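Local coordinates for StiE protein (Stigmatella aurantiaca, PDB 6ECX) that probably helps to assemble a polyketide as part of a multifunctional synthase, whose O-methyltransferase domain, crystallised here, binds the methyl donor S-adenosylmethionine, at residues Asp102-Ile105 with Leu106-Asn110; Arg135-Gln138 with Asn139-Arg142. All coordinates share one frame; numbering follows the deposited sequence.

Contact 1: residues Asp102-Ile105 with Leu106-Asn110; sequences DLII and LGEQN
Asp102 to Gln109 make up nearly all of helix 101-109, with Asn110 just after it; the helix follows the glycine-rich loop of the Rossmann-like methyltransferase fold and links strands 91-94 and 114-119 in a beta-alpha-beta unit. Four successive i to i+4 bonds hold the segment together, from the N atoms of Leu106, Gly107, Glu108 and Gln109 to the O atoms of Asp102, Leu103, Ile104 and Ile105; the shortest is Glu108 N to Ile104 O at 2.8 Å. Leu106 sets its CG on the Asp102 carbonyl, and its side chain continues into the core against Leu115 and Leu161; Leu103 also meets Leu115, so both leucines face the sheet. Asp102, one turn earlier, touches S-adenosylmethionine, and its OD2 forms a salt bridge with Arg77, itself a cofactor-binding residue. On another flank Ile104 and Glu108 run alongside each other. The CG2 methyl of Ile104 lies anti to its own backbone N and meets the carboxylate at OE1 of Glu108, 3.8 Å off, while beyond the helix Ile104 packs on Arg131 and Val132 of helix 122-134, among others. Ile105 and Gln109 repeat the pattern one residue on: the Gln109 chain, extended past CG, brings its amide against the branch methyl, Ile105 CG2 to Gln109 OE1 being 3.7 Å. The helix stops at Asn110, whose side chain folds back: ND2 of Asn110 donates to Leu106 O at 2.8 Å, nearly straight at the hydrogen (164°), lying in the carbonyl plane on a lone pair.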
loop_
_atom_site.group_PDB
_atom_site.type_symbol
_atom_site.label_atom_id
_atom_site.label_comp_id
_atom_site.label_asym_id
_atom_site.label_seq_id
_atom_site.Cartn_x
_atom_site.Cartn_y
_atom_site.Cartn_z
ATOM N N ASP A 102 -7.295 -2.798 7.325
ATOM C CA ASP A 102 -8.023 -2.032 6.310
ATOM C C ASP A 102 -9.406 -2.621 6.051
ATOM O O ASP A 102 -10.402 -1.888 5.989
ATOM C CB ASP A 102 -7.202 -1.979 5.029
ATOM C CG ASP A 102 -6.001 -1.064 5.152
ATOM O OD1 ASP A 102 -6.186 0.116 5.524
ATOM O OD2 ASP A 102 -4.871 -1.518 4.883
ATOM N N LEU A 103 -9.497 -3.952 5.933
ATOM C CA LEU A 103 -10.800 -4.589 5.734
ATOM C C LEU A 103 -11.701 -4.403 6.939
ATOM O O LEU A 103 -12.905 -4.161 6.795
ATOM C CB LEU A 103 -10.632 -6.080 5.458
ATOM C CG LEU A 103 -9.970 -6.455 4.132
ATOM C CD1 LEU A 103 -9.750 -7.956 4.061
ATOM C CD2 LEU A 103 -10.817 -5.973 2.976
ATOM N N ILE A 104 -11.142 -4.552 8.141
ATOM C CA ILE A 104 -11.955 -4.448 9.349
ATOM C C ILE A 104 -12.481 -3.021 9.527
ATOM O O ILE A 104 -13.655 -2.811 9.865
ATOM C CB ILE A 104 -11.132 -4.909 10.560
ATOM C CG1 ILE A 104 -10.966 -6.447 10.533
ATOM C CG2 ILE A 104 -11.757 -4.386 11.851
ATOM C CD1 ILE A 104 -9.967 -6.969 11.547
ATOM N N ILE A 105 -11.613 -2.025 9.335
ATOM C CA ILE A 105 -12.034 -0.634 9.468
ATOM C C ILE A 105 -13.135 -0.312 8.459
ATOM O O ILE A 105 -14.145 0.316 8.797
ATOM C CB ILE A 105 -10.821 0.300 9.310
ATOM C CG1 ILE A 105 -9.915 0.190 10.541
ATOM C CG2 ILE A 105 -11.268 1.741 9.078
ATOM C CD1 ILE A 105 -8.575 0.860 10.352
ATOM N N LEU A 106 -12.958 -0.743 7.209
ATOM C CA LEU A 106 -13.994 -0.531 6.201
ATOM C C LEU A 106 -15.291 -1.227 6.599
ATOM O O LEU A 106 -16.372 -0.628 6.536
ATOM C CB LEU A 106 -13.499 -1.027 4.837
ATOM C CG LEU A 106 -12.391 -0.174 4.209
ATOM C CD1 LEU A 106 -11.858 -0.824 2.947
ATOM C CD2 LEU A 106 -12.913 1.232 3.869
ATOM N N GLY A 107 -15.196 -2.477 7.065
ATOM C CA GLY A 107 -16.398 -3.218 7.425
ATOM C C GLY A 107 -17.113 -2.648 8.636
ATOM O O GLY A 107 -18.351 -2.652 8.701
ATOM N N GLU A 108 -16.344 -2.177 9.625
ATOM C CA GLU A 108 -16.930 -1.596 10.831
ATOM C C GLU A 108 -17.653 -0.297 10.517
ATOM O O GLU A 108 -18.733 -0.029 11.058
ATOM C CB GLU A 108 -15.842 -1.341 11.873
ATOM C CG GLU A 108 -15.536 -2.512 12.777
ATOM C CD GLU A 108 -14.426 -2.203 13.765
ATOM O OE1 GLU A 108 -13.506 -1.441 13.398
ATOM O OE2 GLU A 108 -14.478 -2.722 14.902
ATOM N N GLN A 109 -17.074 0.521 9.649
ATOM C CA GLN A 109 -17.614 1.844 9.379
ATOM C C GLN A 109 -18.630 1.871 8.238
ATOM O O GLN A 109 -19.267 2.909 8.024
ATOM C CB GLN A 109 -16.454 2.801 9.100
ATOM C CG GLN A 109 -15.445 2.832 10.260
ATOM C CD GLN A 109 -14.292 3.804 10.046
ATOM O OE1 GLN A 109 -13.981 4.191 8.915
ATOM N NE2 GLN A 109 -13.662 4.215 11.140
ATOM N N ASN A 110 -18.822 0.761 7.519
ATOM C CA ASN A 110 -19.759 0.702 6.389
ATOM C C ASN A 110 -20.432 -0.664 6.416
ATOM O O ASN A 110 -19.920 -1.627 5.834
ATOM C CB ASN A 110 -19.044 0.941 5.068
ATOM C CG ASN A 110 -18.151 2.161 5.105
ATOM O OD1 ASN A 110 -18.594 3.265 4.798
ATOM N ND2 ASN A 110 -16.885 1.971 5.490
#

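Contact 2: residues Arg135-Gln138 with Asn139-Arg142; sequences RGLQ and NRIR
Leu137 O is gripped by two backbone donors, Arg140 N at 3.0 Å and Ile141 N at 2.9 Å. They arrive from different directions: Ile141 N comes almost straight on, with a C=O...N angle of 173°, whereas Arg140 N sits above the carbonyl plane, 53° out of it. The i to i+3 bond closes a beta turn over Gln138 and Asn139, and the i to i+4 bond from Ile141 N draws the start of strand 141-145 onto the same oxygen. Just upstream, Gly136 with positive phi ends helix 122-134 in a Schellman motif, its N turned to Arg133 O and Leu137 N to Val132 O. A water ties the glycine to the turn, donating to Gly136 O at 2.8 Å and accepting from Asn139 N at 2.8 Å. Inside the loop the side chains of Leu137 and Ile141 lie alongside each other, CB and CD1 of Leu137 both being 4.0 Å from CD1 of Ile141, and both residues also pack on Val132. The CD2 methyl of Leu137 meets Arg140 instead: it lies over one face of the guanidinium, 3.3 Å from NH1. A bend at chi3 (-88°) turns the arginine back over the leucine, where NH2 bonds to the carbonyl of Leu113 and NH1 probably to that of Gly107. The guanidinium thus appears to be held by its N-H groups while a methyl lies over one face, and its positive charge probably interacts favourably with the carbonyl-rich C-terminal end of helix 101-109.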
loop_
_atom_site.group_PDB
_atom_site.type_symbol
_atom_site.label_atom_id
_atom_site.label_comp_id
_atom_site.label_asym_id
_atom_site.label_seq_id
_atom_site.Cartn_x
_atom_site.Cartn_y
_atom_site.Cartn_z
ATOM N N ARG A 135 -14.578 -8.967 16.119
ATOM C CA ARG A 135 -15.375 -7.783 15.849
ATOM C C ARG A 135 -16.752 -8.109 15.262
ATOM O O ARG A 135 -17.492 -7.185 14.911
ATOM C CB ARG A 135 -14.589 -6.850 14.930
ATOM C CG ARG A 135 -13.444 -6.147 15.666
ATOM C CD ARG A 135 -12.192 -6.064 14.819
ATOM N NE ARG A 135 -11.066 -5.455 15.529
ATOM C CZ ARG A 135 -10.131 -6.141 16.181
ATOM N NH1 ARG A 135 -9.145 -5.500 16.796
ATOM N NH2 ARG A 135 -10.179 -7.468 16.222
ATOM N N GLY A 136 -17.116 -9.390 15.171
ATOM C CA GLY A 136 -18.424 -9.764 14.657
ATOM C C GLY A 136 -18.625 -9.518 13.173
ATOM O O GLY A 136 -19.759 -9.318 12.729
ATOM N N LEU A 137 -17.554 -9.534 12.390
ATOM C CA LEU A 137 -17.614 -9.254 10.962
ATOM C C LEU A 137 -17.489 -10.507 10.101
ATOM O O LEU A 137 -17.329 -10.390 8.883
ATOM C CB LEU A 137 -16.513 -8.260 10.592
ATOM C CG LEU A 137 -16.653 -6.865 11.221
ATOM C CD1 LEU A 137 -15.313 -6.133 11.225
ATOM C CD2 LEU A 137 -17.677 -6.091 10.419
ATOM N N GLN A 138 -17.568 -11.703 10.690
ATOM C CA GLN A 138 -17.338 -12.912 9.910
ATOM C C GLN A 138 -18.431 -13.167 8.880
ATOM O O GLN A 138 -18.264 -14.033 8.025
ATOM C CB GLN A 138 -17.197 -14.135 10.830
ATOM C CG GLN A 138 -18.482 -14.596 11.529
ATOM C CD GLN A 138 -18.787 -13.794 12.784
ATOM O OE1 GLN A 138 -18.291 -12.673 12.949
ATOM N NE2 GLN A 138 -19.590 -14.370 13.682
ATOM N N ASN A 139 -19.538 -12.442 8.924
ATOM C CA ASN A 139 -20.533 -12.619 7.882
ATOM C C ASN A 139 -20.273 -11.743 6.676
ATOM O O ASN A 139 -20.835 -12.014 5.608
ATOM C CB ASN A 139 -21.932 -12.353 8.436
ATOM C CG ASN A 139 -22.214 -13.199 9.625
ATOM O OD1 ASN A 139 -22.500 -12.703 10.718
ATOM N ND2 ASN A 139 -22.105 -14.505 9.435
ATOM N N ARG A 140 -19.427 -10.716 6.815
ATOM C CA ARG A 140 -19.131 -9.833 5.708
ATOM C C ARG A 140 -17.681 -9.862 5.233
ATOM O O ARG A 140 -17.414 -9.355 4.139
ATOM C CB ARG A 140 -19.512 -8.389 6.060
ATOM C CG ARG A 140 -20.950 -8.276 6.586
ATOM C CD ARG A 140 -21.459 -6.848 6.508
ATOM N NE ARG A 140 -21.137 -6.091 7.707
ATOM C CZ ARG A 140 -20.279 -5.081 7.767
ATOM N NH1 ARG A 140 -20.080 -4.480 8.936
ATOM N NH2 ARG A 140 -19.625 -4.672 6.675
ATOM N N ILE A 141 -16.744 -10.428 5.999
ATOM C CA ILE A 141 -15.331 -10.449 5.613
ATOM C C ILE A 141 -14.862 -11.900 5.535
ATOM O O ILE A 141 -14.955 -12.640 6.522
ATOM C CB ILE A 141 -14.461 -9.651 6.594
ATOM C CG1 ILE A 141 -14.941 -8.207 6.690
ATOM C CG2 ILE A 141 -12.967 -9.680 6.182
ATOM C CD1 ILE A 141 -14.071 -7.354 7.575
ATOM N N ARG A 142 -14.337 -12.304 4.377
ATOM C CA ARG A 142 -13.703 -13.614 4.241
ATOM C C ARG A 142 -12.210 -13.436 3.997
ATOM O O ARG A 142 -11.788 -12.524 3.272
ATOM C CB ARG A 142 -14.315 -14.443 3.106
ATOM C CG ARG A 142 -15.811 -14.699 3.216
ATOM C CD ARG A 142 -16.291 -15.452 1.987
ATOM N NE ARG A 142 -16.027 -14.716 0.749
ATOM C CZ ARG A 142 -16.249 -15.222 -0.460
ATOM N NH1 ARG A 142 -16.727 -16.454 -0.568
ATOM N NH2 ARG A 142 -16.014 -14.511 -1.553
HETATM O O HOH W 1 -20.620 -10.200 10.204
#

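In the fold
Contact 1 closes before contact 2 opens, yet their centres are only 10 Å apart, because helix 122-134 brings the chain back so that strand 141-145 can join the sheet edge beside strand 114-119. Arg140 of contact 2 makes the polar join: its NH1 lies 2.5 Å from Gly107 O, a probable hydrogen bond, though so short that its exact length is doubtful. Van der Waals packing accompanies it: CG2 of Ile104 is 3.4 Å from CD of Arg135, and the CD1 methyl of Ile141 rests 3.5 Å from Leu103 O. Between nearest atoms, the Asp102 side chain of contact 1 is about 4 Å from S-adenosylmethionine, the Ile141 side chain of contact 2 about 13 Å.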